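Terminal oxygenase component of carbazole 1,9a-dioxygenase (Sphingomonas, PDB 3GKQ) probably dihydroxylates carbazole at its angular position, using electrons passed through a Rieske [2Fe-2S] cluster to a mononuclear non-heme iron. Local coordinates at residues A11-R14 against T15-W18; E315-F318 against R319-V323. All coordinates share one frame; numbering follows the deposited sequence.

Interaction 1 of 2, residues A11-R14 against T15-W18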
ATOM      1  N   ALA A  11      -9.783  30.127  10.852  1.00 47.21           N
ATOM      2  CA  ALA A  11      -9.741  29.293   9.656  1.00 44.43           C
ATOM      3  C   ALA A  11     -11.144  29.083   9.096  1.00 42.78           C
ATOM      4  O   ALA A  11     -11.353  29.142   7.881  1.00 42.03           O
ATOM      5  CB  ALA A  11      -9.100  27.948   9.979  1.00 43.80           C
ATOM      6  N   GLU A  12     -12.103  28.828   9.980  1.00 39.99           N
ATOM      7  CA  GLU A  12     -13.481  28.625   9.549  1.00 39.02           C
ATOM      8  C   GLU A  12     -13.963  29.863   8.804  1.00 36.98           C
ATOM      9  O   GLU A  12     -14.508  29.760   7.708  1.00 36.19           O
ATOM     10  CB  GLU A  12     -14.383  28.345  10.759  1.00 39.69           C
ATOM     11  CG  GLU A  12     -15.853  28.069  10.421  1.00 40.70           C
ATOM     12  CD  GLU A  12     -16.599  29.308   9.934  1.00 40.30           C
ATOM     13  OE1 GLU A  12     -16.450  30.377  10.566  1.00 38.11           O
ATOM     14  OE2 GLU A  12     -17.341  29.210   8.931  1.00 38.96           O
ATOM     15  N   ARG A  13     -13.754  31.034   9.400  1.00 36.29           N
ATOM     16  CA  ARG A  13     -14.177  32.285   8.777  1.00 37.90           C
ATOM     17  C   ARG A  13     -13.484  32.526   7.450  1.00 36.28           C
ATOM     18  O   ARG A  13     -14.089  33.031   6.508  1.00 35.22           O
ATOM     19  CB  ARG A  13     -13.900  33.482   9.693  1.00 39.83           C
ATOM     20  CG  ARG A  13     -14.961  33.726  10.749  1.00 44.89           C
ATOM     21  CD  ARG A  13     -14.850  35.141  11.295  1.00 47.72           C
ATOM     22  NE  ARG A  13     -13.530  35.414  11.863  1.00 50.48           N
ATOM     23  CZ  ARG A  13     -13.048  34.821  12.952  1.00 52.45           C
ATOM     24  NH1 ARG A  13     -13.775  33.918  13.600  1.00 52.58           N
ATOM     25  NH2 ARG A  13     -11.837  35.134  13.398  1.00 54.00           N
ATOM     26  N   ARG A  14     -12.208  32.169   7.382  1.00 36.37           N
ATOM     27  CA  ARG A  14     -11.441  32.366   6.162  1.00 37.01           C
ATOM     28  C   ARG A  14     -11.848  31.446   5.009  1.00 35.76           C
ATOM     29  O   ARG A  14     -11.903  31.878   3.861  1.00 36.94           O
ATOM     30  CB  ARG A  14      -9.945  32.191   6.443  1.00 38.12           C
ATOM     31  CG  ARG A  14      -9.109  32.157   5.178  1.00 41.73           C
ATOM     32  CD  ARG A  14      -7.607  32.206   5.435  1.00 44.01           C
ATOM     33  NE  ARG A  14      -6.885  31.966   4.187  1.00 45.40           N
ATOM     34  CZ  ARG A  14      -6.725  30.765   3.635  1.00 43.93           C
ATOM     35  NH1 ARG A  14      -7.223  29.685   4.229  1.00 42.58           N
ATOM     36  NH2 ARG A  14      -6.101  30.645   2.472  1.00 39.02           N
ATOM     37  N   THR A  15     -12.142  30.187   5.309  1.00 34.92           N
ATOM     38  CA  THR A  15     -12.502  29.225   4.267  1.00 35.06           C
ATOM     39  C   THR A  15     -14.004  29.077   4.023  1.00 35.72           C
ATOM     40  O   THR A  15     -14.425  28.366   3.109  1.00 34.71           O
ATOM     41  CB  THR A  15     -11.934  27.840   4.601  1.00 35.01           C
ATOM     42  OG1 THR A  15     -12.527  27.366   5.812  1.00 33.02           O
ATOM     43  CG2 THR A  15     -10.424  27.915   4.789  1.00 35.40           C
ATOM     44  N   ARG A  16     -14.799  29.762   4.838  1.00 35.18           N
ATOM     45  CA  ARG A  16     -16.255  29.712   4.759  1.00 34.33           C
ATOM     46  C   ARG A  16     -16.839  29.778   3.346  1.00 33.20           C
ATOM     47  O   ARG A  16     -17.618  28.913   2.953  1.00 32.45           O
ATOM     48  CB  ARG A  16     -16.849  30.845   5.604  1.00 35.31           C
ATOM     49  CG  ARG A  16     -18.366  30.847   5.674  1.00 35.28           C
ATOM     50  CD  ARG A  16     -18.865  32.012   6.524  1.00 35.82           C
ATOM     51  NE  ARG A  16     -18.432  31.882   7.912  1.00 35.42           N
ATOM     52  CZ  ARG A  16     -18.607  32.814   8.843  1.00 35.13           C
ATOM     53  NH1 ARG A  16     -19.210  33.960   8.542  1.00 31.19           N
ATOM     54  NH2 ARG A  16     -18.173  32.600  10.078  1.00 33.65           N
ATOM     55  N   ALA A  17     -16.466  30.807   2.593  1.00 32.08           N
ATOM     56  CA  ALA A  17     -16.976  30.999   1.239  1.00 32.14           C
ATOM     57  C   ALA A  17     -16.652  29.884   0.243  1.00 32.61           C
ATOM     58  O   ALA A  17     -17.255  29.826  -0.828  1.00 33.01           O
ATOM     59  CB  ALA A  17     -16.501  32.342   0.692  1.00 32.43           C
ATOM     60  N   TRP A  18     -15.700  29.011   0.564  1.00 32.51           N
ATOM     61  CA  TRP A  18     -15.398  27.915  -0.352  1.00 32.24           C
ATOM     62  C   TRP A  18     -15.346  26.540   0.299  1.00 30.97           C
ATOM     63  O   TRP A  18     -14.620  25.654  -0.150  1.00 31.00           O
ATOM     64  CB  TRP A  18     -14.109  28.168  -1.153  1.00 34.46           C
ATOM     65  CG  TRP A  18     -13.075  29.033  -0.512  1.00 34.43           C
ATOM     66  CD1 TRP A  18     -13.066  30.398  -0.455  1.00 33.90           C
ATOM     67  CD2 TRP A  18     -11.869  28.598   0.114  1.00 34.92           C
ATOM     68  NE1 TRP A  18     -11.927  30.838   0.165  1.00 35.35           N
ATOM     69  CE2 TRP A  18     -11.171  29.751   0.527  1.00 36.11           C
ATOM     70  CE3 TRP A  18     -11.303  27.339   0.366  1.00 37.95           C
ATOM     71  CZ2 TRP A  18      -9.937  29.689   1.182  1.00 36.53           C
ATOM     72  CZ3 TRP A  18     -10.075  27.276   1.017  1.00 36.96           C
ATOM     73  CH2 TRP A  18      -9.407  28.446   1.417  1.00 37.67           C
TER
HETATM   74  O   HOH W   1     -14.543  32.810   3.109  1.00 43.14           O
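Thr15, near the end of helix 9-15, returns two bonds to the carbonyl of Ala11: its backbone N lies 2.9 Å from Ala11 O, and its hydroxyl OG1 donates to the same oxygen at 3.0 Å. With chi1 at 63° the hydroxyl is folded over the main chain, facing back up the helix, and a threonine can thus bond to its own helix while staying buried. Next comes Arg16, whose backbone N makes a weak bond to Glu12 O. Its guanidinium meets the carboxylate side-on, NH2 of Arg16 to OE1 of Glu12 at 2.9 Å and NE of Arg16 to OE2 of Glu12 at 3.1 Å. Both oxygens use their syn lone pairs and the two planes lie only 23° apart. Ala17 has its backbone N joined to Arg14 O through a water. The indole of Trp18, the N-cap residue of helix 19-23, packs one face on CA of Thr15, while CZ2 lies over a face of the Arg14 guanidinium, the planes nearly perpendicular. Arg14 itself pairs with Glu354, and Trp18 makes a cation-pi contact with Arg367. The two-pronged, nearly coplanar salt bridge would limit the rotation of both groups, with their charges probably largely balanced.

Interaction 2 of 2, residues E315-F318 against R319-V323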
ATOM      1  N   GLU A 315      -3.172  20.450 -38.035  1.00 43.38           N
ATOM      2  CA  GLU A 315      -3.081  19.084 -37.542  1.00 44.29           C
ATOM      3  C   GLU A 315      -1.631  18.611 -37.622  1.00 44.40           C
ATOM      4  O   GLU A 315      -1.118  17.986 -36.692  1.00 43.53           O
ATOM      5  CB  GLU A 315      -3.990  18.182 -38.384  1.00 45.98           C
ATOM      6  CG  GLU A 315      -4.195  16.768 -37.861  1.00 48.56           C
ATOM      7  CD  GLU A 315      -2.943  15.919 -37.929  1.00 51.63           C
ATOM      8  OE1 GLU A 315      -2.201  16.024 -38.932  1.00 53.98           O
ATOM      9  OE2 GLU A 315      -2.706  15.133 -36.988  1.00 54.00           O
ATOM     10  N   ALA A 316      -0.967  18.925 -38.734  1.00 44.13           N
ATOM     11  CA  ALA A 316       0.423  18.530 -38.935  1.00 43.63           C
ATOM     12  C   ALA A 316       1.358  19.279 -37.989  1.00 43.17           C
ATOM     13  O   ALA A 316       2.278  18.693 -37.417  1.00 43.55           O
ATOM     14  CB  ALA A 316       0.835  18.784 -40.385  1.00 45.23           C
ATOM     15  N   GLU A 317       1.120  20.576 -37.831  1.00 42.86           N
ATOM     16  CA  GLU A 317       1.944  21.396 -36.953  1.00 43.89           C
ATOM     17  C   GLU A 317       1.771  20.954 -35.498  1.00 42.52           C
ATOM     18  O   GLU A 317       2.727  20.962 -34.718  1.00 41.57           O
ATOM     19  CB  GLU A 317       1.562  22.872 -37.110  1.00 46.33           C
ATOM     20  CG  GLU A 317       2.398  23.817 -36.272  1.00 50.31           C
ATOM     21  CD  GLU A 317       2.108  25.277 -36.565  1.00 53.00           C
ATOM     22  OE1 GLU A 317       0.928  25.681 -36.471  1.00 53.84           O
ATOM     23  OE2 GLU A 317       3.062  26.021 -36.888  1.00 55.12           O
ATOM     24  N   PHE A 318       0.546  20.569 -35.144  1.00 41.57           N
ATOM     25  CA  PHE A 318       0.234  20.108 -33.792  1.00 39.85           C
ATOM     26  C   PHE A 318       1.120  18.915 -33.447  1.00 39.18           C
ATOM     27  O   PHE A 318       1.822  18.913 -32.435  1.00 37.90           O
ATOM     28  CB  PHE A 318      -1.239  19.690 -33.699  1.00 38.96           C
ATOM     29  CG  PHE A 318      -1.616  19.064 -32.378  1.00 39.04           C
ATOM     30  CD1 PHE A 318      -1.823  19.853 -31.249  1.00 37.95           C
ATOM     31  CD2 PHE A 318      -1.739  17.681 -32.261  1.00 38.92           C
ATOM     32  CE1 PHE A 318      -2.150  19.273 -30.020  1.00 37.09           C
ATOM     33  CE2 PHE A 318      -2.065  17.091 -31.036  1.00 39.35           C
ATOM     34  CZ  PHE A 318      -2.270  17.892 -29.913  1.00 37.09           C
ATOM     35  N   ARG A 319       1.082  17.904 -34.311  1.00 39.25           N
ATOM     36  CA  ARG A 319       1.859  16.685 -34.126  1.00 40.52           C
ATOM     37  C   ARG A 319       3.365  16.890 -34.200  1.00 40.91           C
ATOM     38  O   ARG A 319       4.112  16.439 -33.332  1.00 39.93           O
ATOM     39  CB  ARG A 319       1.463  15.648 -35.183  1.00 41.96           C
ATOM     40  CG  ARG A 319       0.170  14.903 -34.898  1.00 46.00           C
ATOM     41  CD  ARG A 319      -0.245  14.019 -36.080  1.00 48.02           C
ATOM     42  NE  ARG A 319       0.904  13.406 -36.741  1.00 51.51           N
ATOM     43  CZ  ARG A 319       1.483  13.890 -37.838  1.00 51.69           C
ATOM     44  NH1 ARG A 319       1.018  14.996 -38.406  1.00 52.26           N
ATOM     45  NH2 ARG A 319       2.538  13.277 -38.359  1.00 52.68           N
ATOM     46  N   GLU A 320       3.805  17.576 -35.246  1.00 41.85           N
ATOM     47  CA  GLU A 320       5.223  17.797 -35.478  1.00 42.87           C
ATOM     48  C   GLU A 320       5.933  18.853 -34.640  1.00 42.79           C
ATOM     49  O   GLU A 320       7.148  18.779 -34.465  1.00 43.81           O
ATOM     50  CB  GLU A 320       5.435  18.102 -36.962  1.00 45.50           C
ATOM     51  CG  GLU A 320       5.266  16.886 -37.869  1.00 49.03           C
ATOM     52  CD  GLU A 320       4.836  17.260 -39.279  1.00 51.41           C
ATOM     53  OE1 GLU A 320       5.309  18.295 -39.795  1.00 52.15           O
ATOM     54  OE2 GLU A 320       4.030  16.510 -39.873  1.00 53.38           O
ATOM     55  N   LYS A 321       5.198  19.819 -34.104  1.00 41.56           N
ATOM     56  CA  LYS A 321       5.849  20.874 -33.335  1.00 41.08           C
ATOM     57  C   LYS A 321       5.344  21.126 -31.913  1.00 40.32           C
ATOM     58  O   LYS A 321       6.070  20.924 -30.941  1.00 40.03           O
ATOM     59  CB  LYS A 321       5.778  22.185 -34.128  1.00 40.06           C
ATOM     60  CG  LYS A 321       6.462  23.374 -33.464  1.00 41.42           C
ATOM     61  CD  LYS A 321       6.353  24.612 -34.352  1.00 42.57           C
ATOM     62  CE  LYS A 321       7.152  25.785 -33.801  1.00 45.42           C
ATOM     63  NZ  LYS A 321       7.093  26.975 -34.710  1.00 45.21           N
ATOM     64  N   TRP A 322       4.100  21.569 -31.809  1.00 38.92           N
ATOM     65  CA  TRP A 322       3.501  21.922 -30.531  1.00 38.75           C
ATOM     66  C   TRP A 322       3.413  20.865 -29.432  1.00 38.49           C
ATOM     67  O   TRP A 322       3.519  21.201 -28.252  1.00 38.66           O
ATOM     68  CB  TRP A 322       2.133  22.536 -30.795  1.00 37.80           C
ATOM     69  CG  TRP A 322       2.242  23.709 -31.715  1.00 39.03           C
ATOM     70  CD1 TRP A 322       1.647  23.856 -32.934  1.00 38.68           C
ATOM     71  CD2 TRP A 322       3.026  24.892 -31.504  1.00 38.65           C
ATOM     72  NE1 TRP A 322       2.012  25.056 -33.497  1.00 38.60           N
ATOM     73  CE2 TRP A 322       2.858  25.712 -32.640  1.00 38.36           C
ATOM     74  CE3 TRP A 322       3.855  25.338 -30.463  1.00 38.97           C
ATOM     75  CZ2 TRP A 322       3.489  26.957 -32.771  1.00 37.47           C
ATOM     76  CZ3 TRP A 322       4.484  26.578 -30.591  1.00 38.28           C
ATOM     77  CH2 TRP A 322       4.295  27.372 -31.740  1.00 38.35           C
ATOM     78  N   VAL A 323       3.227  19.602 -29.796  1.00 38.79           N
ATOM     79  CA  VAL A 323       3.144  18.559 -28.781  1.00 39.24           C
ATOM     80  C   VAL A 323       4.410  18.489 -27.927  1.00 40.14           C
ATOM     81  O   VAL A 323       4.336  18.535 -26.699  1.00 39.69           O
ATOM     82  CB  VAL A 323       2.867  17.168 -29.415  1.00 38.51           C
ATOM     83  CG1 VAL A 323       3.141  16.061 -28.407  1.00 38.60           C
ATOM     84  CG2 VAL A 323       1.414  17.088 -29.869  1.00 36.84           C
TER
HETATM   85  O   HOH W   2       4.557  28.211 -36.028  1.00 51.80           O
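Glu317 O accepts from two backbone donors, Lys321 N at 2.8 Å and Trp322 N at 3.3 Å, which come from opposite faces of its plane. Val323 N bonds to Phe318 O at 3.1 Å. OE1 of the Glu317 side chain pairs with Arg303, while a water bridges Glu317 OE2 and Lys321 NZ. Glu315 and Arg319 form a salt bridge with a weak hydrogen bond, NH1 of Arg319 lying 3.4 Å from OE1 of Glu315. The same NH1 of Arg319 has a longer link to Glu320 OE2 at 3.7 Å, so one arginine serves two acids on the exposed side of the helix. A chi1 of -178° and an extended chain lay Glu317 along the Trp322 indole, with OE1 in the plane at its edge but too badly angled to NE1 for a hydrogen bond. Replacing Glu317 with an alanine would probably leave Arg303 without this carboxylate, Lys321 without its water-bridged partner and the NE1 edge of Trp322 uncovered. On the buried side, CG2 of Val323 makes a CH-pi contact 3.9 Å from the centroid of the Phe318 ring, over its face; a beta-branched valine suits the place, since its methyl can rest on the flat ring. Phe318 and Trp322 also pack on Leu301 of strand 294-304. The i to i+5 bonds mark a pi-type turn within helix 308-328, an amphipathic helix lying against the antiparallel sheet of the catalytic domain.

Overall arrangement
From the N terminus, interaction 1 comes first: it spans the end of helix 9-15 and the bend into helix 19-23, closing a short local turn and fastening this N-terminal part to helix 361-373 and the loop before it, near the C-terminal end of the chain. Interaction 2 follows far along the sequence, wholly within helix 308-328, and ties that helix to strands 161-170 and 294-304 of the seven-stranded sheet. The two are in series, neither nesting nor crossing. Their centres are 44 Å apart, on opposite sides of the chain's centre, and both lie away from the iron and [2Fe-2S] sites.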